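Local coordinates for adenosine deaminase (Burkholderia ambifaria, PDB 4GXW), which binds zinc and probably deaminates adenine or a related purine as an amidohydrolase, at residues P10-G15 with F318-F323; A20-F25 with D362-D367. All blocks are in the same frame, centred on the assembly; numbering follows the deposited sequence.

Overall arrangement
Both contacts tie the N-terminal arm of this TIM-barrel amidohydrolase to helices from the later part of the chain, on the same side of the molecule and away from the zinc site. Interaction 1 is partly buried and mainly polar: an extended loop ahead of helix 20-28 meets the end of helix 310-319 through a histidine ring that is bonded at both nitrogens. Interaction 2 is more buried and chiefly apolar, a nearly antiparallel pairing of helix 20-28 with the long C-terminal helix 343-371, with one water bridge. Their centres lie about 18 Å apart, and they are joined where Phe318 CE2 packs 3.7 Å from His22 CD2.

Interaction 1 of 2, residues P10-G15 with F318-F323; sequences PAARTG and FSHFGF
The His320 imidazole is covered on one face by Ala12, whose CB sits 3.8 Å from the ring centroid and 17° off the ring normal, a CH-pi contact displaced toward the NE2-CE1 side. At its edge, two polar groups lie near the ring plane. NE2 donates to Pro10 O at 2.8 Å, a bent bond (N-H...O 134°) with the nitrogen in the carbonyl plane. ND1 and Ser319 OG are hydrogen-bonded at 2.7 Å. With both nitrogens held, rotation of the ring about its CB-CG bond is restrained. The ring reaches the loop because CG stands anti to the carbonyl carbon (chi1 -73°). Although Ala12 N comes within 3.2 Å of His320 NE2, its angle is too poor for a hydrogen bond. Ala12 CB also lies 3.7 Å from Ser319 O, so the alanine methyl bridges the ring and the helix end. Ser319 OG in turn bonds Glu315 O one turn back in helix 310-319, while His320 O takes Arg287 NH2. The contact thus lays the extended loop preceding helix 20-28 across the C-terminal end of helix 310-319, just before helix 325-338.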
ATOM      1  N   PRO A  10     -10.117 -15.706  -6.006  1.00 15.03           N
ATOM      2  CA  PRO A  10     -10.538 -16.848  -6.827  1.00 15.94           C
ATOM      3  C   PRO A  10      -9.355 -17.642  -7.398  1.00 16.12           C
ATOM      4  O   PRO A  10      -8.320 -17.066  -7.734  1.00 15.58           O
ATOM      5  CB  PRO A  10     -11.318 -16.183  -7.962  1.00 17.53           C
ATOM      6  CG  PRO A  10     -11.906 -14.963  -7.321  1.00 17.34           C
ATOM      7  CD  PRO A  10     -10.872 -14.481  -6.335  1.00 18.28           C
ATOM      8  N   ALA A  11      -9.514 -18.959  -7.500  1.00 16.90           N
ATOM      9  CA  ALA A  11      -8.443 -19.815  -7.982  1.00 17.93           C
ATOM     10  C   ALA A  11      -8.060 -19.403  -9.396  1.00 17.87           C
ATOM     11  O   ALA A  11      -8.913 -18.987 -10.178  1.00 19.97           O
ATOM     12  CB  ALA A  11      -8.865 -21.269  -7.940  1.00 19.83           C
ATOM     13  N   ALA A  12      -6.773 -19.492  -9.708  1.00 17.64           N
ATOM     14  CA  ALA A  12      -6.284 -19.121 -11.034  1.00 23.08           C
ATOM     15  C   ALA A  12      -6.943 -19.965 -12.121  1.00 28.34           C
ATOM     16  O   ALA A  12      -7.116 -21.170 -11.951  1.00 26.22           O
ATOM     17  CB  ALA A  12      -4.779 -19.266 -11.092  1.00 20.12           C
ATOM     18  N   ARG A  13      -7.317 -19.325 -13.226  1.00 32.78           N
ATOM     19  CA  ARG A  13      -7.919 -20.018 -14.361  1.00 41.82           C
ATOM     20  C   ARG A  13      -6.977 -19.928 -15.556  1.00 40.75           C
ATOM     21  O   ARG A  13      -7.385 -20.117 -16.701  1.00 39.57           O
ATOM     22  CB  ARG A  13      -9.281 -19.399 -14.705  1.00 44.14           C
ATOM     23  CG  ARG A  13     -10.332 -19.538 -13.609  1.00 42.59           C
ATOM     24  CD  ARG A  13     -11.529 -18.608 -13.827  1.00 42.02           C
ATOM     25  NE  ARG A  13     -12.263 -18.903 -15.056  1.00 42.95           N
ATOM     26  CZ  ARG A  13     -13.299 -19.734 -15.135  1.00 49.20           C
ATOM     27  NH1 ARG A  13     -13.904 -19.935 -16.299  1.00 48.30           N
ATOM     28  NH2 ARG A  13     -13.733 -20.365 -14.052  1.00 51.39           N
ATOM     29  N   THR A  14      -5.708 -19.658 -15.263  1.00 37.60           N
ATOM     30  CA  THR A  14      -4.712 -19.314 -16.274  1.00 35.07           C
ATOM     31  C   THR A  14      -3.833 -20.475 -16.720  1.00 36.06           C
ATOM     32  O   THR A  14      -3.041 -20.325 -17.652  1.00 33.51           O
ATOM     33  CB  THR A  14      -3.751 -18.283 -15.709  1.00 36.33           C
ATOM     34  OG1 THR A  14      -2.811 -17.905 -16.720  1.00 45.30           O
ATOM     35  CG2 THR A  14      -3.000 -18.907 -14.562  1.00 31.14           C
ATOM     36  N   GLY A  15      -3.933 -21.612 -16.039  1.00 37.35           N
ATOM     37  CA  GLY A  15      -3.104 -22.758 -16.369  1.00 38.96           C
ATOM     38  C   GLY A  15      -1.698 -22.745 -15.786  1.00 38.40           C
ATOM     39  O   GLY A  15      -0.999 -23.762 -15.841  1.00 43.23           O
ATOM     40  N   PHE A 318       1.716 -12.532 -11.501  1.00 10.64           N
ATOM     41  CA  PHE A 318       2.156 -13.600 -12.390  1.00 12.21           C
ATOM     42  C   PHE A 318       1.110 -14.716 -12.521  1.00 12.05           C
ATOM     43  O   PHE A 318       0.835 -15.188 -13.624  1.00 13.61           O
ATOM     44  CB  PHE A 318       3.486 -14.153 -11.859  1.00 13.16           C
ATOM     45  CG  PHE A 318       4.073 -15.273 -12.682  1.00 14.94           C
ATOM     46  CD1 PHE A 318       4.944 -15.000 -13.726  1.00 19.50           C
ATOM     47  CD2 PHE A 318       3.784 -16.598 -12.385  1.00 15.53           C
ATOM     48  CE1 PHE A 318       5.497 -16.031 -14.474  1.00 23.63           C
ATOM     49  CE2 PHE A 318       4.337 -17.630 -13.126  1.00 16.83           C
ATOM     50  CZ  PHE A 318       5.190 -17.343 -14.174  1.00 20.33           C
ATOM     51  N   SER A 319       0.525 -15.147 -11.407  1.00 10.94           N
ATOM     52  CA  SER A 319      -0.336 -16.329 -11.441  1.00 13.67           C
ATOM     53  C   SER A 319      -1.726 -16.045 -11.996  1.00 11.28           C
ATOM     54  O   SER A 319      -2.336 -16.915 -12.600  1.00 14.73           O
ATOM     55  CB  SER A 319      -0.470 -16.938 -10.039  1.00 12.52           C
ATOM     56  OG  SER A 319      -1.076 -16.014  -9.151  1.00 12.16           O
ATOM     57  N   HIS A 320      -2.234 -14.841 -11.760  1.00 12.04           N
ATOM     58  CA  HIS A 320      -3.623 -14.521 -12.110  1.00 12.27           C
ATOM     59  C   HIS A 320      -3.778 -13.449 -13.182  1.00 12.07           C
ATOM     60  O   HIS A 320      -4.745 -13.481 -13.948  1.00 14.53           O
ATOM     61  CB  HIS A 320      -4.412 -14.080 -10.873  1.00 12.86           C
ATOM     62  CG  HIS A 320      -4.740 -15.190  -9.924  1.00 12.01           C
ATOM     63  ND1 HIS A 320      -3.783 -15.868  -9.198  1.00 12.91           N
ATOM     64  CD2 HIS A 320      -5.930 -15.733  -9.573  1.00 13.80           C
ATOM     65  CE1 HIS A 320      -4.368 -16.779  -8.441  1.00 12.43           C
ATOM     66  NE2 HIS A 320      -5.672 -16.718  -8.649  1.00 15.03           N
ATOM     67  N   PHE A 321      -2.841 -12.512 -13.252  1.00 12.69           N
ATOM     68  CA  PHE A 321      -3.045 -11.338 -14.089  1.00 13.93           C
ATOM     69  C   PHE A 321      -2.247 -11.319 -15.397  1.00 13.09           C
ATOM     70  O   PHE A 321      -2.243 -10.312 -16.114  1.00 16.50           O
ATOM     71  CB  PHE A 321      -2.890 -10.062 -13.262  1.00 14.57           C
ATOM     72  CG  PHE A 321      -3.972  -9.907 -12.236  1.00 10.56           C
ATOM     73  CD1 PHE A 321      -5.238  -9.503 -12.624  1.00 13.80           C
ATOM     74  CD2 PHE A 321      -3.754 -10.226 -10.905  1.00 12.49           C
ATOM     75  CE1 PHE A 321      -6.260  -9.382 -11.701  1.00 14.76           C
ATOM     76  CE2 PHE A 321      -4.769 -10.109  -9.971  1.00 12.41           C
ATOM     77  CZ  PHE A 321      -6.026  -9.676 -10.370  1.00 15.60           C
ATOM     78  N   GLY A 322      -1.609 -12.440 -15.711  1.00 13.52           N
ATOM     79  CA  GLY A 322      -0.969 -12.619 -16.999  1.00 16.46           C
ATOM     80  C   GLY A 322       0.334 -11.878 -17.208  1.00 14.46           C
ATOM     81  O   GLY A 322       0.801 -11.763 -18.338  1.00 15.36           O
ATOM     82  N   PHE A 323       0.935 -11.379 -16.136  1.00 12.27           N
ATOM     83  CA  PHE A 323       2.183 -10.644 -16.291  1.00 12.71           C
ATOM     84  C   PHE A 323       3.371 -11.589 -16.283  1.00 14.23           C
ATOM     85  O   PHE A 323       3.440 -12.511 -15.468  1.00 16.46           O
ATOM     86  CB  PHE A 323       2.299  -9.559 -15.225  1.00 13.00           C
ATOM     87  CG  PHE A 323       1.262  -8.488 -15.367  1.00 10.45           C
ATOM     88  CD1 PHE A 323       1.192  -7.729 -16.530  1.00 10.77           C
ATOM     89  CD2 PHE A 323       0.330  -8.263 -14.364  1.00  9.83           C
ATOM     90  CE1 PHE A 323       0.223  -6.740 -16.680  1.00 12.56           C
ATOM     91  CE2 PHE A 323      -0.638  -7.274 -14.502  1.00 12.32           C
ATOM     92  CZ  PHE A 323      -0.691  -6.517 -15.665  1.00 12.78           C
TER

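Interaction 2 of 2, residues A20-F25 with D362-D367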
ATOM      1  N   ALA A  20       7.178 -24.570  -5.891  1.00 17.87           N
ATOM      2  CA  ALA A  20       8.108 -24.103  -4.872  1.00 16.39           C
ATOM      3  C   ALA A  20       9.157 -23.176  -5.482  1.00 17.19           C
ATOM      4  O   ALA A  20       9.535 -22.187  -4.869  1.00 16.17           O
ATOM      5  CB  ALA A  20       8.779 -25.276  -4.175  1.00 18.09           C
ATOM      6  N   ALA A  21       9.616 -23.503  -6.691  1.00 15.36           N
ATOM      7  CA  ALA A  21      10.579 -22.667  -7.407  1.00 15.44           C
ATOM      8  C   ALA A  21      10.049 -21.246  -7.610  1.00 14.26           C
ATOM      9  O   ALA A  21      10.761 -20.257  -7.372  1.00 13.70           O
ATOM     10  CB  ALA A  21      10.941 -23.303  -8.744  1.00 15.65           C
ATOM     11  N   HIS A  22       8.800 -21.145  -8.057  1.00 14.38           N
ATOM     12  CA  HIS A  22       8.159 -19.847  -8.233  1.00 13.82           C
ATOM     13  C   HIS A  22       8.091 -19.104  -6.909  1.00 13.27           C
ATOM     14  O   HIS A  22       8.411 -17.918  -6.840  1.00 12.73           O
ATOM     15  CB  HIS A  22       6.747 -20.007  -8.804  1.00 15.26           C
ATOM     16  CG  HIS A  22       6.715 -20.469 -10.228  1.00 14.90           C
ATOM     17  ND1 HIS A  22       6.597 -21.796 -10.577  1.00 23.33           N
ATOM     18  CD2 HIS A  22       6.797 -19.778 -11.390  1.00 20.13           C
ATOM     19  CE1 HIS A  22       6.600 -21.904 -11.895  1.00 25.57           C
ATOM     20  NE2 HIS A  22       6.719 -20.695 -12.412  1.00 19.55           N
ATOM     21  N   ARG A  23       7.671 -19.795  -5.853  1.00 13.50           N
ATOM     22  CA  ARG A  23       7.561 -19.138  -4.549  1.00 13.07           C
ATOM     23  C   ARG A  23       8.906 -18.619  -4.047  1.00 12.71           C
ATOM     24  O   ARG A  23       8.966 -17.541  -3.461  1.00 13.48           O
ATOM     25  CB  ARG A  23       6.891 -20.053  -3.520  1.00 13.55           C
ATOM     26  CG  ARG A  23       5.432 -20.352  -3.863  1.00 15.54           C
ATOM     27  CD  ARG A  23       4.764 -21.281  -2.866  1.00 15.81           C
ATOM     28  NE  ARG A  23       3.372 -21.484  -3.249  1.00 17.32           N
ATOM     29  CZ  ARG A  23       2.932 -22.517  -3.953  1.00 19.94           C
ATOM     30  NH1 ARG A  23       3.766 -23.483  -4.319  1.00 24.23           N
ATOM     31  NH2 ARG A  23       1.652 -22.592  -4.272  1.00 22.04           N
ATOM     32  N   ALA A  24       9.973 -19.370  -4.303  1.00 13.71           N
ATOM     33  CA  ALA A  24      11.309 -18.943  -3.918  1.00 12.77           C
ATOM     34  C   ALA A  24      11.694 -17.685  -4.698  1.00 13.77           C
ATOM     35  O   ALA A  24      12.296 -16.765  -4.136  1.00 13.98           O
ATOM     36  CB  ALA A  24      12.323 -20.062  -4.159  1.00 14.80           C
ATOM     37  N   PHE A  25      11.339 -17.648  -5.985  1.00 12.35           N
ATOM     38  CA  PHE A  25      11.586 -16.474  -6.827  1.00 11.95           C
ATOM     39  C   PHE A  25      10.864 -15.246  -6.284  1.00 11.80           C
ATOM     40  O   PHE A  25      11.478 -14.210  -6.077  1.00 11.45           O
ATOM     41  CB  PHE A  25      11.182 -16.750  -8.283  1.00 12.26           C
ATOM     42  CG  PHE A  25      11.256 -15.543  -9.178  1.00 12.90           C
ATOM     43  CD1 PHE A  25      12.469 -15.124  -9.708  1.00 11.84           C
ATOM     44  CD2 PHE A  25      10.111 -14.831  -9.494  1.00 12.20           C
ATOM     45  CE1 PHE A  25      12.540 -14.008 -10.532  1.00 13.46           C
ATOM     46  CE2 PHE A  25      10.174 -13.719 -10.316  1.00 17.01           C
ATOM     47  CZ  PHE A  25      11.390 -13.304 -10.835  1.00 15.98           C
ATOM     48  N   ASP A 362      17.252 -16.423 -13.746  1.00 12.92           N
ATOM     49  CA  ASP A 362      18.009 -17.587 -14.215  1.00 14.64           C
ATOM     50  C   ASP A 362      17.917 -18.756 -13.232  1.00 15.21           C
ATOM     51  O   ASP A 362      17.863 -19.920 -13.638  1.00 16.31           O
ATOM     52  CB  ASP A 362      19.479 -17.227 -14.465  1.00 16.98           C
ATOM     53  CG  ASP A 362      19.719 -16.638 -15.846  1.00 23.10           C
ATOM     54  OD1 ASP A 362      18.768 -16.567 -16.650  1.00 25.83           O
ATOM     55  OD2 ASP A 362      20.879 -16.276 -16.145  1.00 22.71           O
ATOM     56  N   THR A 363      17.895 -18.450 -11.940  1.00 13.16           N
ATOM     57  CA  THR A 363      17.807 -19.494 -10.920  1.00 13.50           C
ATOM     58  C   THR A 363      16.425 -20.149 -10.906  1.00 14.61           C
ATOM     59  O   THR A 363      16.306 -21.350 -10.646  1.00 15.84           O
ATOM     60  CB  THR A 363      18.237 -18.963  -9.543  1.00 15.30           C
ATOM     61  OG1 THR A 363      19.619 -18.587  -9.611  1.00 18.82           O
ATOM     62  CG2 THR A 363      18.049 -20.009  -8.451  1.00 20.60           C
ATOM     63  N   LEU A 364      15.396 -19.370 -11.222  1.00 12.75           N
ATOM     64  CA  LEU A 364      14.062 -19.930 -11.397  1.00 12.68           C
ATOM     65  C   LEU A 364      14.080 -20.993 -12.491  1.00 13.88           C
ATOM     66  O   LEU A 364      13.529 -22.079 -12.310  1.00 15.25           O
ATOM     67  CB  LEU A 364      13.039 -18.829 -11.689  1.00 13.33           C
ATOM     68  CG  LEU A 364      11.625 -19.265 -12.092  1.00 14.04           C
ATOM     69  CD1 LEU A 364      10.987 -20.141 -11.030  1.00 15.93           C
ATOM     70  CD2 LEU A 364      10.747 -18.051 -12.377  1.00 16.15           C
ATOM     71  N   ALA A 365      14.743 -20.702 -13.605  1.00 15.42           N
ATOM     72  CA  ALA A 365      14.875 -21.677 -14.679  1.00 16.91           C
ATOM     73  C   ALA A 365      15.640 -22.915 -14.208  1.00 15.71           C
ATOM     74  O   ALA A 365      15.261 -24.043 -14.516  1.00 18.35           O
ATOM     75  CB  ALA A 365      15.564 -21.050 -15.883  1.00 18.82           C
ATOM     76  N   ALA A 366      16.717 -22.708 -13.457  1.00 15.35           N
ATOM     77  CA  ALA A 366      17.517 -23.831 -12.970  1.00 17.15           C
ATOM     78  C   ALA A 366      16.738 -24.670 -11.959  1.00 17.55           C
ATOM     79  O   ALA A 366      16.821 -25.902 -11.977  1.00 17.70           O
ATOM     80  CB  ALA A 366      18.829 -23.338 -12.370  1.00 18.88           C
ATOM     81  N   ASP A 367      15.986 -24.009 -11.084  1.00 15.88           N
ATOM     82  CA  ASP A 367      15.190 -24.725 -10.092  1.00 16.31           C
ATOM     83  C   ASP A 367      14.121 -25.581 -10.756  1.00 18.82           C
ATOM     84  O   ASP A 367      13.890 -26.715 -10.348  1.00 20.75           O
ATOM     85  CB  ASP A 367      14.508 -23.746  -9.139  1.00 15.88           C
ATOM     86  CG  ASP A 367      15.456 -23.129  -8.124  1.00 17.62           C
ATOM     87  OD1 ASP A 367      16.588 -23.623  -7.941  1.00 16.86           O
ATOM     88  OD2 ASP A 367      15.042 -22.138  -7.484  1.00 17.80           O
TER
HETATM   89  O   HOH W   1      13.481 -20.037  -8.153  1.00 13.54           O
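Helix 20-28 and the C-terminal helix 343-371 pack side by side here, with Leu364 of the latter reaching across to Ala21, His22 and Phe25. Its two methyls divide the work. CD1 lies against the backbone of the first helix, 3.7 Å from Ala21 O, and also above one face of the His22 ring, toward the rim. CD2 sits over a face of Phe25, 4.1 Å from CG, where the two side chains cross at about a right angle. The phenyl group is brought under this methyl by a CG anti to the backbone N (chi1 173°). The segments run nearly antiparallel, at 162° between their directions, with their axes 9.2 Å apart; near Asp367 the short side chain of Ala21 lets Ala21 CB and Asp367 CB come to 3.6 Å. The pair brings the first and the last helix of the TIM-barrel chain together, and Ile325 of helix 325-338 touches both Phe25 and Leu364, making a three-helix junction. Beside the apolar contact, a water donates to Ala21 O at 2.8 Å and to Asp367 OD2 at 2.7 Å, linking a helix carbonyl to the carboxylate. His22 leaves its helix pointing away, yet its ring turns back under Leu364 CD1, and ND1 is hydrogen-bonded to Thr19 OG1 just before the segment.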